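Local coordinates for N-acylethanolamine-hydrolyzing acid amidase beta-subunit (Caenorhabditis elegans, PDB 6DY3), which probably hydrolyses fatty acid ethanolamides such as N-palmitoylethanolamine to free fatty acid and ethanolamine, as the beta subunit of a self-cleaving heterodimeric lysosomal amidase, at residues M82-I96 with A112-I124. Numbering follows the deposited sequence.
Sequences MEFYTKFKRPVSFFI and AFSRTHLFSPSYI
Phe119 turns the edge of its ring to the face of Phe95 in a T-shaped pair, centroids 5.2 Å apart. The Phe119 rim also takes CD of Arg90 near the ring plane; Val92 CG2 lies over one face, and Val92 CG1 comes within 3.9 Å of Phe119 CZ. At the far rim of Phe95, Phe113 CD1 approaches near the ring plane, and Ile96 CD1 reaches Phe113 CE1 at 3.5 Å. This close-packed end fills the angle between helices 92-102 and 106-113 and strand 122-127, part of an antiparallel sheet of the Ntn-hydrolase domain.

Arg90, just past the end of helix 76-89, sends CG anti to its own N (chi1 -173°), and a bend at chi3 lays its guanidinium flat on His117, centres 4.1 Å apart. From the edge of that plane NH1 donates to a lone pair of Leu118 O (2.7 Å, N-H...O 150°); stack and bond together restrain the guanidinium's rotation. A leucine here would probably leave Leu118 O without this donor and His117 without its stacked partner.

The outer margin is looser: Leu118 straddles the helix surface, CD1 against exposed Tyr85 and Lys89, CD2 against Thr86 and Met82. Beneath it, within the interface, a water accepts from Ser120 N (2.9 Å) and donates to Thr86 O and Arg90 O. The chemistry thus divides: aromatic and aliphatic side chains hold the helix 92-102 end by apolar contact, whereas the loop meets helix 76-89 through Leu118 and a bridging water, and the arginine just beyond supplies a directed hydrogen bond.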
ATOM      1  N   MET B  82      -7.562 -13.309 -15.784  1.00 36.72           N
ATOM      2  CA  MET B  82      -8.498 -12.890 -14.751  1.00 40.90           C
ATOM      3  C   MET B  82      -7.848 -11.919 -13.768  1.00 41.07           C
ATOM      4  O   MET B  82      -8.528 -11.031 -13.241  1.00 41.17           O
ATOM      5  CB  MET B  82      -9.036 -14.126 -14.011  1.00 43.57           C
ATOM      6  CG  MET B  82     -10.227 -13.874 -13.120  1.00 48.70           C
ATOM      7  SD  MET B  82     -11.623 -13.165 -14.012  1.00 56.65           S
ATOM      8  CE  MET B  82     -12.788 -12.901 -12.669  1.00 55.25           C
ATOM      9  N   GLU B  83      -6.545 -12.060 -13.506  1.00 41.74           N
ATOM     10  CA  GLU B  83      -5.844 -11.100 -12.657  1.00 42.43           C
ATOM     11  C   GLU B  83      -5.829  -9.720 -13.303  1.00 40.26           C
ATOM     12  O   GLU B  83      -6.173  -8.717 -12.669  1.00 40.09           O
ATOM     13  CB  GLU B  83      -4.410 -11.574 -12.384  1.00 46.53           C
ATOM     14  CG  GLU B  83      -4.296 -12.895 -11.610  1.00 53.17           C
ATOM     15  CD  GLU B  83      -4.318 -12.724 -10.092  1.00 55.76           C
ATOM     16  OE1 GLU B  83      -4.449 -11.577  -9.606  1.00 59.10           O
ATOM     17  OE2 GLU B  83      -4.201 -13.746  -9.377  1.00 53.93           O
ATOM     18  N   PHE B  84      -5.417  -9.652 -14.570  1.00 40.66           N
ATOM     19  CA  PHE B  84      -5.417  -8.377 -15.281  1.00 40.27           C
ATOM     20  C   PHE B  84      -6.824  -7.811 -15.401  1.00 38.21           C
ATOM     21  O   PHE B  84      -7.013  -6.591 -15.350  1.00 41.11           O
ATOM     22  CB  PHE B  84      -4.798  -8.554 -16.666  1.00 41.64           C
ATOM     23  CG  PHE B  84      -3.298  -8.459 -16.680  1.00 42.92           C
ATOM     24  CD1 PHE B  84      -2.649  -7.695 -17.642  1.00 43.50           C
ATOM     25  CD2 PHE B  84      -2.537  -9.133 -15.738  1.00 44.45           C
ATOM     26  CE1 PHE B  84      -1.267  -7.604 -17.663  1.00 43.04           C
ATOM     27  CE2 PHE B  84      -1.150  -9.046 -15.750  1.00 44.40           C
ATOM     28  CZ  PHE B  84      -0.514  -8.280 -16.714  1.00 43.86           C
ATOM     29  N   TYR B  85      -7.823  -8.678 -15.568  1.00 36.53           N
ATOM     30  CA  TYR B  85      -9.194  -8.211 -15.745  1.00 36.09           C
ATOM     31  C   TYR B  85      -9.687  -7.460 -14.512  1.00 34.54           C
ATOM     32  O   TYR B  85     -10.241  -6.361 -14.621  1.00 36.24           O
ATOM     33  CB  TYR B  85     -10.109  -9.393 -16.058  1.00 36.72           C
ATOM     34  CG  TYR B  85     -11.579  -9.044 -16.118  1.00 37.25           C
ATOM     35  CD1 TYR B  85     -12.099  -8.326 -17.187  1.00 38.49           C
ATOM     36  CD2 TYR B  85     -12.452  -9.449 -15.115  1.00 38.73           C
ATOM     37  CE1 TYR B  85     -13.445  -8.010 -17.253  1.00 40.83           C
ATOM     38  CE2 TYR B  85     -13.800  -9.139 -15.171  1.00 41.15           C
ATOM     39  CZ  TYR B  85     -14.292  -8.420 -16.242  1.00 43.96           C
ATOM     40  OH  TYR B  85     -15.633  -8.107 -16.306  1.00 48.60           O
ATOM     41  N   THR B  86      -9.495  -8.040 -13.325  1.00 30.11           N
ATOM     42  CA  THR B  86      -9.983  -7.393 -12.113  1.00 31.79           C
ATOM     43  C   THR B  86      -9.167  -6.150 -11.776  1.00 31.44           C
ATOM     44  O   THR B  86      -9.712  -5.180 -11.240  1.00 32.12           O
ATOM     45  CB  THR B  86      -9.949  -8.373 -10.942  1.00 35.93           C
ATOM     46  OG1 THR B  86      -8.591  -8.723 -10.656  1.00 44.80           O
ATOM     47  CG2 THR B  86     -10.720  -9.636 -11.280  1.00 33.79           C
ATOM     48  N   LYS B  87      -7.870  -6.148 -12.090  1.00 31.81           N
ATOM     49  CA  LYS B  87      -7.057  -4.963 -11.838  1.00 34.01           C
ATOM     50  C   LYS B  87      -7.528  -3.781 -12.674  1.00 34.55           C
ATOM     51  O   LYS B  87      -7.500  -2.634 -12.211  1.00 34.70           O
ATOM     52  CB  LYS B  87      -5.587  -5.265 -12.122  1.00 35.19           C
ATOM     53  CG  LYS B  87      -4.886  -6.042 -11.014  1.00 36.69           C
ATOM     54  CD  LYS B  87      -3.405  -6.182 -11.305  1.00 39.21           C
ATOM     55  CE  LYS B  87      -2.634  -6.663 -10.093  1.00 42.97           C
ATOM     56  NZ  LYS B  87      -2.980  -8.058  -9.723  1.00 48.31           N
ATOM     57  N   PHE B  88      -7.965  -4.037 -13.910  1.00 35.83           N
ATOM     58  CA  PHE B  88      -8.509  -2.974 -14.751  1.00 33.44           C
ATOM     59  C   PHE B  88      -9.935  -2.624 -14.346  1.00 34.19           C
ATOM     60  O   PHE B  88     -10.344  -1.463 -14.432  1.00 31.17           O
ATOM     61  CB  PHE B  88      -8.474  -3.393 -16.224  1.00 31.93           C
ATOM     62  CG  PHE B  88      -7.176  -3.096 -16.914  1.00 28.35           C
ATOM     63  CD1 PHE B  88      -6.974  -1.872 -17.532  1.00 28.09           C
ATOM     64  CD2 PHE B  88      -6.163  -4.047 -16.961  1.00 29.09           C
ATOM     65  CE1 PHE B  88      -5.776  -1.592 -18.177  1.00 29.80           C
ATOM     66  CE2 PHE B  88      -4.961  -3.781 -17.602  1.00 29.31           C
ATOM     67  CZ  PHE B  88      -4.765  -2.552 -18.214  1.00 30.17           C
ATOM     68  N   LYS B  89     -10.706  -3.620 -13.917  1.00 43.84           N
ATOM     69  CA  LYS B  89     -12.111  -3.393 -13.607  1.00 47.69           C
ATOM     70  C   LYS B  89     -12.273  -2.508 -12.375  1.00 48.96           C
ATOM     71  O   LYS B  89     -13.219  -1.717 -12.304  1.00 53.06           O
ATOM     72  CB  LYS B  89     -12.805  -4.738 -13.390  1.00 51.48           C
ATOM     73  CG  LYS B  89     -14.314  -4.726 -13.529  1.00 57.63           C
ATOM     74  CD  LYS B  89     -14.737  -4.577 -14.980  1.00 58.65           C
ATOM     75  CE  LYS B  89     -16.251  -4.642 -15.129  1.00 61.53           C
ATOM     76  NZ  LYS B  89     -16.669  -4.496 -16.551  1.00 64.01           N
ATOM     77  N   ARG B  90     -11.361  -2.620 -11.410  1.00 49.52           N
ATOM     78  CA  ARG B  90     -11.419  -1.817 -10.187  1.00 43.69           C
ATOM     79  C   ARG B  90      -9.997  -1.511  -9.740  1.00 37.07           C
ATOM     80  O   ARG B  90      -9.426  -2.223  -8.903  1.00 36.43           O
ATOM     81  CB  ARG B  90     -12.190  -2.542  -9.086  1.00 43.00           C
ATOM     82  CG  ARG B  90     -12.428  -1.714  -7.842  1.00 48.01           C
ATOM     83  CD  ARG B  90     -13.535  -2.312  -6.989  1.00 51.57           C
ATOM     84  NE  ARG B  90     -14.855  -1.849  -7.427  1.00 56.05           N
ATOM     85  CZ  ARG B  90     -15.732  -2.580  -8.113  1.00 56.48           C
ATOM     86  NH1 ARG B  90     -15.462  -3.832  -8.457  1.00 53.02           N
ATOM     87  NH2 ARG B  90     -16.897  -2.051  -8.459  1.00 61.05           N
ATOM     88  N   PRO B  91      -9.388  -0.455 -10.280  1.00 34.53           N
ATOM     89  CA  PRO B  91      -8.009  -0.114  -9.900  1.00 35.90           C
ATOM     90  C   PRO B  91      -7.821  -0.046  -8.388  1.00 35.88           C
ATOM     91  O   PRO B  91      -8.539   0.665  -7.681  1.00 35.90           O
ATOM     92  CB  PRO B  91      -7.792   1.245 -10.570  1.00 36.61           C
ATOM     93  CG  PRO B  91      -8.690   1.214 -11.748  1.00 35.41           C
ATOM     94  CD  PRO B  91      -9.911   0.460 -11.305  1.00 35.18           C
ATOM     95  N   VAL B  92      -6.839  -0.804  -7.897  1.00 36.67           N
ATOM     96  CA  VAL B  92      -6.730  -1.066  -6.464  1.00 36.64           C
ATOM     97  C   VAL B  92      -6.274   0.178  -5.712  1.00 35.15           C
ATOM     98  O   VAL B  92      -6.884   0.574  -4.713  1.00 38.37           O
ATOM     99  CB  VAL B  92      -5.784  -2.253  -6.221  1.00 36.91           C
ATOM    100  CG1 VAL B  92      -5.450  -2.396  -4.745  1.00 37.55           C
ATOM    101  CG2 VAL B  92      -6.416  -3.536  -6.752  1.00 37.36           C
ATOM    102  N   SER B  93      -5.187   0.808  -6.164  1.00 29.91           N
ATOM    103  CA  SER B  93      -4.621   1.916  -5.396  1.00 28.82           C
ATOM    104  C   SER B  93      -5.592   3.086  -5.296  1.00 31.14           C
ATOM    105  O   SER B  93      -5.603   3.801  -4.287  1.00 31.00           O
ATOM    106  CB  SER B  93      -3.306   2.385  -6.018  1.00 28.19           C
ATOM    107  OG  SER B  93      -3.533   3.073  -7.235  1.00 28.66           O
ATOM    108  N   PHE B  94      -6.413   3.298  -6.326  1.00 31.89           N
ATOM    109  CA  PHE B  94      -7.360   4.404  -6.298  1.00 34.34           C
ATOM    110  C   PHE B  94      -8.617   4.052  -5.519  1.00 35.89           C
ATOM    111  O   PHE B  94      -9.265   4.941  -4.956  1.00 39.38           O
ATOM    112  CB  PHE B  94      -7.691   4.827  -7.726  1.00 32.86           C
ATOM    113  CG  PHE B  94      -6.485   5.257  -8.493  1.00 32.75           C
ATOM    114  CD1 PHE B  94      -5.815   4.362  -9.301  1.00 30.97           C
ATOM    115  CD2 PHE B  94      -5.982   6.546  -8.358  1.00 34.75           C
ATOM    116  CE1 PHE B  94      -4.684   4.746  -9.989  1.00 32.56           C
ATOM    117  CE2 PHE B  94      -4.846   6.936  -9.048  1.00 33.63           C
ATOM    118  CZ  PHE B  94      -4.198   6.031  -9.864  1.00 32.13           C
ATOM    119  N   PHE B  95      -8.961   2.769  -5.452  1.00 34.48           N
ATOM    120  CA  PHE B  95     -10.043   2.359  -4.568  1.00 36.47           C
ATOM    121  C   PHE B  95      -9.674   2.634  -3.117  1.00 38.03           C
ATOM    122  O   PHE B  95     -10.490   3.158  -2.351  1.00 36.98           O
ATOM    123  CB  PHE B  95     -10.356   0.877  -4.781  1.00 36.14           C
ATOM    124  CG  PHE B  95     -11.541   0.384  -3.997  1.00 33.47           C
ATOM    125  CD1 PHE B  95     -12.790   0.342  -4.581  1.00 35.47           C
ATOM    126  CD2 PHE B  95     -11.410  -0.034  -2.689  1.00 33.30           C
ATOM    127  CE1 PHE B  95     -13.883  -0.105  -3.877  1.00 39.82           C
ATOM    128  CE2 PHE B  95     -12.499  -0.479  -1.981  1.00 36.24           C
ATOM    129  CZ  PHE B  95     -13.739  -0.515  -2.574  1.00 39.23           C
ATOM    130  N   ILE B  96      -8.438   2.299  -2.730  1.00 43.01           N
ATOM    131  CA  ILE B  96      -7.972   2.560  -1.368  1.00 44.19           C
ATOM    132  C   ILE B  96      -8.021   4.053  -1.068  1.00 43.65           C
ATOM    133  O   ILE B  96      -8.507   4.479  -0.014  1.00 43.36           O
ATOM    134  CB  ILE B  96      -6.551   2.000  -1.161  1.00 40.51           C
ATOM    135  CG1 ILE B  96      -6.475   0.508  -1.536  1.00 42.57           C
ATOM    136  CG2 ILE B  96      -6.088   2.225   0.280  1.00 37.25           C
ATOM    137  CD1 ILE B  96      -7.305  -0.404  -0.656  1.00 45.32           C
ATOM    138  N   ALA B 112     -16.462  -0.932   3.486  1.00 43.10           N
ATOM    139  CA  ALA B 112     -16.166  -0.586   2.100  1.00 38.75           C
ATOM    140  C   ALA B 112     -15.204  -1.591   1.482  1.00 40.13           C
ATOM    141  O   ALA B 112     -15.377  -1.996   0.326  1.00 40.38           O
ATOM    142  CB  ALA B 112     -15.592   0.827   2.025  1.00 39.11           C
ATOM    143  N   PHE B 113     -14.188  -2.006   2.239  1.00 43.43           N
ATOM    144  CA  PHE B 113     -13.220  -2.988   1.768  1.00 41.14           C
ATOM    145  C   PHE B 113     -13.799  -4.397   1.699  1.00 41.19           C
ATOM    146  O   PHE B 113     -13.179  -5.268   1.080  1.00 42.30           O
ATOM    147  CB  PHE B 113     -11.982  -2.995   2.679  1.00 39.12           C
ATOM    148  CG  PHE B 113     -11.154  -1.729   2.617  1.00 37.38           C
ATOM    149  CD1 PHE B 113     -10.858  -1.127   1.406  1.00 35.76           C
ATOM    150  CD2 PHE B 113     -10.671  -1.146   3.778  1.00 39.07           C
ATOM    151  CE1 PHE B 113     -10.100   0.026   1.353  1.00 33.97           C
ATOM    152  CE2 PHE B 113      -9.913   0.010   3.727  1.00 37.58           C
ATOM    153  CZ  PHE B 113      -9.628   0.592   2.511  1.00 35.42           C
ATOM    154  N   SER B 114     -14.949  -4.646   2.326  1.00 43.47           N
ATOM    155  CA  SER B 114     -15.550  -5.974   2.377  1.00 43.78           C
ATOM    156  C   SER B 114     -16.677  -6.179   1.371  1.00 48.36           C
ATOM    157  O   SER B 114     -17.266  -7.263   1.342  1.00 43.22           O
ATOM    158  CB  SER B 114     -16.087  -6.250   3.783  1.00 43.88           C
ATOM    159  OG  SER B 114     -15.070  -6.076   4.749  1.00 47.73           O
ATOM    160  N   ARG B 115     -17.004  -5.176   0.561  1.00 63.46           N
ATOM    161  CA  ARG B 115     -18.126  -5.310  -0.357  1.00 71.66           C
ATOM    162  C   ARG B 115     -17.872  -6.431  -1.358  1.00 70.96           C
ATOM    163  O   ARG B 115     -16.752  -6.614  -1.843  1.00 73.14           O
ATOM    164  CB  ARG B 115     -18.374  -3.995  -1.095  1.00 74.93           C
ATOM    165  CG  ARG B 115     -19.072  -2.938  -0.262  1.00 78.13           C
ATOM    166  CD  ARG B 115     -19.607  -1.817  -1.148  1.00 83.05           C
ATOM    167  NE  ARG B 115     -18.529  -1.073  -1.807  1.00 82.84           N
ATOM    168  CZ  ARG B 115     -18.107   0.141  -1.448  1.00 83.43           C
ATOM    169  NH1 ARG B 115     -18.668   0.794  -0.431  1.00 84.81           N
ATOM    170  NH2 ARG B 115     -17.115   0.717  -2.119  1.00 81.44           N
ATOM    171  N   THR B 116     -18.926  -7.182  -1.669  1.00 66.39           N
ATOM    172  CA  THR B 116     -18.841  -8.270  -2.639  1.00 60.88           C
ATOM    173  C   THR B 116     -18.843  -7.665  -4.034  1.00 57.85           C
ATOM    174  O   THR B 116     -19.893  -7.310  -4.571  1.00 63.17           O
ATOM    175  CB  THR B 116     -19.999  -9.248  -2.473  1.00 63.06           C
ATOM    176  OG1 THR B 116     -19.963  -9.824  -1.164  1.00 64.75           O
ATOM    177  CG2 THR B 116     -19.902 -10.362  -3.510  1.00 64.13           C
ATOM    178  N   HIS B 117     -17.657  -7.534  -4.616  1.00 49.72           N
ATOM    179  CA  HIS B 117     -17.517  -7.081  -5.991  1.00 47.51           C
ATOM    180  C   HIS B 117     -16.134  -7.485  -6.470  1.00 42.60           C
ATOM    181  O   HIS B 117     -15.272  -7.856  -5.673  1.00 40.22           O
ATOM    182  CB  HIS B 117     -17.736  -5.567  -6.113  1.00 47.82           C
ATOM    183  CG  HIS B 117     -16.964  -4.757  -5.119  1.00 46.35           C
ATOM    184  ND1 HIS B 117     -15.632  -4.980  -4.846  1.00 44.99           N
ATOM    185  CD2 HIS B 117     -17.343  -3.730  -4.324  1.00 48.60           C
ATOM    186  CE1 HIS B 117     -15.221  -4.121  -3.931  1.00 44.77           C
ATOM    187  NE2 HIS B 117     -16.241  -3.352  -3.596  1.00 47.71           N
ATOM    188  N   LEU B 118     -15.939  -7.426  -7.784  1.00 38.54           N
ATOM    189  CA  LEU B 118     -14.641  -7.771  -8.352  1.00 35.56           C
ATOM    190  C   LEU B 118     -13.548  -6.931  -7.708  1.00 37.58           C
ATOM    191  O   LEU B 118     -13.603  -5.698  -7.717  1.00 33.07           O
ATOM    192  CB  LEU B 118     -14.645  -7.573  -9.870  1.00 35.39           C
ATOM    193  CG  LEU B 118     -15.257  -8.692 -10.718  1.00 39.62           C
ATOM    194  CD1 LEU B 118     -15.244  -8.289 -12.177  1.00 42.63           C
ATOM    195  CD2 LEU B 118     -14.530 -10.021 -10.534  1.00 40.79           C
ATOM    196  N   PHE B 119     -12.554  -7.606  -7.138  1.00 46.44           N
ATOM    197  CA  PHE B 119     -11.417  -6.921  -6.551  1.00 44.13           C
ATOM    198  C   PHE B 119     -10.208  -7.836  -6.639  1.00 43.63           C
ATOM    199  O   PHE B 119     -10.321  -9.049  -6.444  1.00 44.59           O
ATOM    200  CB  PHE B 119     -11.683  -6.523  -5.100  1.00 42.38           C
ATOM    201  CG  PHE B 119     -10.776  -5.447  -4.602  1.00 41.18           C
ATOM    202  CD1 PHE B 119     -11.070  -4.114  -4.842  1.00 42.82           C
ATOM    203  CD2 PHE B 119      -9.621  -5.765  -3.903  1.00 41.83           C
ATOM    204  CE1 PHE B 119     -10.228  -3.115  -4.389  1.00 44.58           C
ATOM    205  CE2 PHE B 119      -8.768  -4.772  -3.445  1.00 39.91           C
ATOM    206  CZ  PHE B 119      -9.068  -3.446  -3.685  1.00 42.69           C
ATOM    207  N   SER B 120      -9.062  -7.250  -6.953  1.00 40.91           N
ATOM    208  CA  SER B 120      -7.857  -8.035  -7.135  1.00 36.51           C
ATOM    209  C   SER B 120      -7.532  -8.772  -5.836  1.00 37.56           C
ATOM    210  O   SER B 120      -7.624  -8.175  -4.752  1.00 35.51           O
ATOM    211  CB  SER B 120      -6.698  -7.130  -7.543  1.00 36.39           C
ATOM    212  OG  SER B 120      -5.565  -7.887  -7.935  1.00 42.07           O
ATOM    213  N   PRO B 121      -7.183 -10.059  -5.891  1.00 35.91           N
ATOM    214  CA  PRO B 121      -6.862 -10.778  -4.651  1.00 33.39           C
ATOM    215  C   PRO B 121      -5.740 -10.080  -3.899  1.00 30.44           C
ATOM    216  O   PRO B 121      -4.734  -9.669  -4.479  1.00 27.85           O
ATOM    217  CB  PRO B 121      -6.450 -12.169  -5.143  1.00 32.91           C
ATOM    218  CG  PRO B 121      -7.126 -12.319  -6.451  1.00 34.78           C
ATOM    219  CD  PRO B 121      -7.130 -10.950  -7.060  1.00 35.82           C
ATOM    220  N   SER B 122      -5.929  -9.931  -2.595  1.00 32.68           N
ATOM    221  CA  SER B 122      -5.009  -9.148  -1.786  1.00 34.60           C
ATOM    222  C   SER B 122      -5.410  -9.316  -0.326  1.00 31.85           C
ATOM    223  O   SER B 122      -6.439  -9.917  -0.007  1.00 27.82           O
ATOM    224  CB  SER B 122      -5.028  -7.675  -2.200  1.00 34.51           C
ATOM    225  OG  SER B 122      -6.351  -7.173  -2.176  1.00 35.13           O
ATOM    226  N   TYR B 123      -4.575  -8.777   0.554  1.00 30.16           N
ATOM    227  CA  TYR B 123      -4.887  -8.662   1.970  1.00 32.73           C
ATOM    228  C   TYR B 123      -4.941  -7.185   2.315  1.00 31.13           C
ATOM    229  O   TYR B 123      -3.956  -6.465   2.124  1.00 29.05           O
ATOM    230  CB  TYR B 123      -3.842  -9.359   2.833  1.00 35.48           C
ATOM    231  CG  TYR B 123      -3.781 -10.859   2.671  1.00 38.06           C
ATOM    232  CD1 TYR B 123      -4.804 -11.671   3.148  1.00 36.97           C
ATOM    233  CD2 TYR B 123      -2.683 -11.468   2.072  1.00 35.27           C
ATOM    234  CE1 TYR B 123      -4.742 -13.043   3.017  1.00 37.43           C
ATOM    235  CE2 TYR B 123      -2.614 -12.840   1.940  1.00 35.83           C
ATOM    236  CZ  TYR B 123      -3.645 -13.621   2.413  1.00 37.15           C
ATOM    237  OH  TYR B 123      -3.574 -14.988   2.282  1.00 39.75           O
ATOM    238  N   ILE B 124      -6.080  -6.743   2.837  1.00 30.95           N
ATOM    239  CA  ILE B 124      -6.258  -5.373   3.298  1.00 28.79           C
ATOM    240  C   ILE B 124      -6.242  -5.406   4.819  1.00 28.61           C
ATOM    241  O   ILE B 124      -7.101  -6.041   5.446  1.00 30.57           O
ATOM    242  CB  ILE B 124      -7.560  -4.757   2.762  1.00 28.74           C
ATOM    243  CG1 ILE B 124      -7.545  -4.759   1.231  1.00 30.25           C
ATOM    244  CG2 ILE B 124      -7.731  -3.343   3.296  1.00 30.52           C
ATOM    245  CD1 ILE B 124      -8.833  -4.309   0.588  1.00 31.41           C
TER
HETATM  246  O   HOH W   1      -5.747  -9.528  -9.744  1.00 89.04           O
HETATM  247  O   HOH W   2      -9.346  -4.803  -8.547  1.00 29.32           O
HETATM  248  O   HOH W   3     -17.824  -5.379  -9.495  1.00 39.86           O